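PDB 6NKO: ForH from Streptomyces kaniharaensis, which is of unknown function but belongs to formycin A biosynthesis and resembles the cyclohydrolase part of PurH, so it may close the pyrimidine ring of the base. Local coordinates for residues A144-A149 with R196-Y201. Sequence-based numbering, arbitrary orientation.
Sequences AMLRGA and RISGAY
S198 is the point where the long helix 184-212 comes up against L146 and R147 of helix 141-151. A single residue of the long helix, S198, makes the contact, and the interface is small, 110 Å² counted over both sides. Following the long helix forward, I197 comes first. It stands at the margin: its branch methyl CG2 stops 5.3 Å from CD2 of L146, beyond true packing distance.

S198 does the touching. Its CB points at the other helix, and with chi1 at -73° OG sits beside its own backbone N, reaching into the angle between two aliphatic groups. CD2 of L146 lies 3.8 Å from OG of S198, and CG of R147 meets the same OG at 3.9 Å. Both are van der Waals contacts of carbon with a hydroxyl. OG finds its polar partners elsewhere, in a hydrogen bond with the hydroxyl of Y119 and a weak one with A194 O, one turn back in its own helix. In L146, chi1 (174°) and chi2 (71°) together carry CD2 to the serine. R147 uses its aliphatic stem, and the guanidinium ends farther from S198 than CG does.

A turn further on, Y201 leaves L146 and R147 alone but stacks on Y119, the tyrosine that also touches L146, and its OH bonds to D139 N.

Helix 141-151 thus lies between the parallel sheet and helix 184-212: M145 packs on strands 22-26 and 114-117 and on helix 86-93, L146 reaches N117 and Y119 as well as S198, and R147 lies at the exposed edge.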
loop_
_atom_site.group_PDB
_atom_site.type_symbol
_atom_site.label_atom_id
_atom_site.label_comp_id
_atom_site.label_asym_id
_atom_site.label_seq_id
_atom_site.Cartn_x
_atom_site.Cartn_y
_atom_site.Cartn_z
ATOM N N ALA A 144 -2.618 6.246 4.018
ATOM C CA ALA A 144 -3.395 7.046 3.076
ATOM C C ALA A 144 -3.685 6.257 1.804
ATOM O O ALA A 144 -4.799 6.314 1.270
ATOM C CB ALA A 144 -2.664 8.349 2.751
ATOM N N MET A 145 -2.697 5.502 1.311
ATOM C CA MET A 145 -2.925 4.655 0.145
ATOM C C MET A 145 -3.852 3.492 0.478
ATOM O O MET A 145 -4.714 3.129 -0.329
ATOM C CB MET A 145 -1.596 4.129 -0.400
ATOM C CG MET A 145 -0.645 5.193 -0.928
ATOM S SD MET A 145 0.682 4.473 -1.924
ATOM C CE MET A 145 1.720 3.776 -0.640
ATOM N N LEU A 146 -3.690 2.894 1.663
ATOM C CA LEU A 146 -4.469 1.707 2.006
ATOM C C LEU A 146 -5.916 2.061 2.329
ATOM O O LEU A 146 -6.843 1.375 1.881
ATOM C CB LEU A 146 -3.820 0.974 3.179
ATOM C CG LEU A 146 -4.612 -0.215 3.723
ATOM C CD1 LEU A 146 -4.582 -1.364 2.729
ATOM C CD2 LEU A 146 -4.071 -0.657 5.074
ATOM N N ARG A 147 -6.130 3.120 3.116
ATOM C CA ARG A 147 -7.491 3.570 3.385
ATOM C C ARG A 147 -8.168 4.066 2.117
ATOM O O ARG A 147 -9.381 3.889 1.950
ATOM C CB ARG A 147 -7.488 4.671 4.449
ATOM C CG ARG A 147 -7.007 4.218 5.819
ATOM C CD ARG A 147 -6.831 5.400 6.765
ATOM N NE ARG A 147 -8.116 5.949 7.187
ATOM C CZ ARG A 147 -8.631 7.087 6.733
ATOM N NH1 ARG A 147 -7.967 7.810 5.840
ATOM N NH2 ARG A 147 -9.810 7.505 7.172
ATOM N N GLY A 148 -7.406 4.686 1.213
ATOM C CA GLY A 148 -7.979 5.099 -0.057
ATOM C C GLY A 148 -8.335 3.917 -0.938
ATOM O O GLY A 148 -9.370 3.920 -1.610
ATOM N N ALA A 149 -7.483 2.888 -0.943
ATOM C CA ALA A 149 -7.781 1.679 -1.702
ATOM C C ALA A 149 -9.000 0.964 -1.137
ATOM O O ALA A 149 -9.861 0.501 -1.894
ATOM C CB ALA A 149 -6.569 0.751 -1.708
ATOM N N ARG A 196 -9.909 -1.915 9.651
ATOM C CA ARG A 196 -9.737 -2.469 10.991
ATOM C C ARG A 196 -8.272 -2.456 11.405
ATOM O O ARG A 196 -7.936 -2.069 12.531
ATOM C CB ARG A 196 -10.298 -3.890 11.038
ATOM C CG ARG A 196 -10.706 -4.362 12.419
ATOM C CD ARG A 196 -11.469 -5.677 12.341
ATOM N NE ARG A 196 -12.658 -5.571 11.500
ATOM C CZ ARG A 196 -13.857 -5.207 11.946
ATOM N NH1 ARG A 196 -14.029 -4.910 13.226
ATOM N NH2 ARG A 196 -14.886 -5.138 11.114
ATOM N N ILE A 197 -7.382 -2.877 10.504
ATOM C CA ILE A 197 -5.954 -2.866 10.804
ATOM C C ILE A 197 -5.467 -1.437 11.021
ATOM O O ILE A 197 -4.669 -1.167 11.927
ATOM C CB ILE A 197 -5.173 -3.577 9.681
ATOM C CG1 ILE A 197 -5.356 -5.094 9.782
ATOM C CG2 ILE A 197 -3.697 -3.214 9.724
ATOM C CD1 ILE A 197 -5.252 -5.807 8.454
ATOM N N SER A 198 -5.953 -0.496 10.208
ATOM C CA SER A 198 -5.549 0.896 10.368
ATOM C C SER A 198 -6.072 1.477 11.676
ATOM O O SER A 198 -5.363 2.228 12.357
ATOM C CB SER A 198 -6.037 1.728 9.182
ATOM O OG SER A 198 -5.279 1.442 8.019
ATOM N N GLY A 199 -7.311 1.141 12.043
ATOM C CA GLY A 199 -7.856 1.630 13.299
ATOM C C GLY A 199 -7.090 1.120 14.503
ATOM O O GLY A 199 -6.847 1.865 15.456
ATOM N N ALA A 200 -6.693 -0.155 14.475
ATOM C CA ALA A 200 -5.908 -0.707 15.573
ATOM C C ALA A 200 -4.499 -0.134 15.591
ATOM O O ALA A 200 -3.918 0.053 16.668
ATOM C CB ALA A 200 -5.863 -2.231 15.473
ATOM N N TYR A 201 -3.941 0.152 14.414
ATOM C CA TYR A 201 -2.629 0.783 14.329
ATOM C C TYR A 201 -2.634 2.152 15.003
ATOM O O TYR A 201 -1.747 2.465 15.804
ATOM C CB TYR A 201 -2.220 0.899 12.858
ATOM C CG TYR A 201 -0.836 1.455 12.608
ATOM C CD1 TYR A 201 0.213 1.196 13.480
ATOM C CD2 TYR A 201 -0.580 2.238 11.489
ATOM C CE1 TYR A 201 1.480 1.706 13.243
ATOM C CE2 TYR A 201 0.678 2.750 11.245
ATOM C CZ TYR A 201 1.704 2.483 12.124
ATOM O OH TYR A 201 2.957 2.995 11.879
#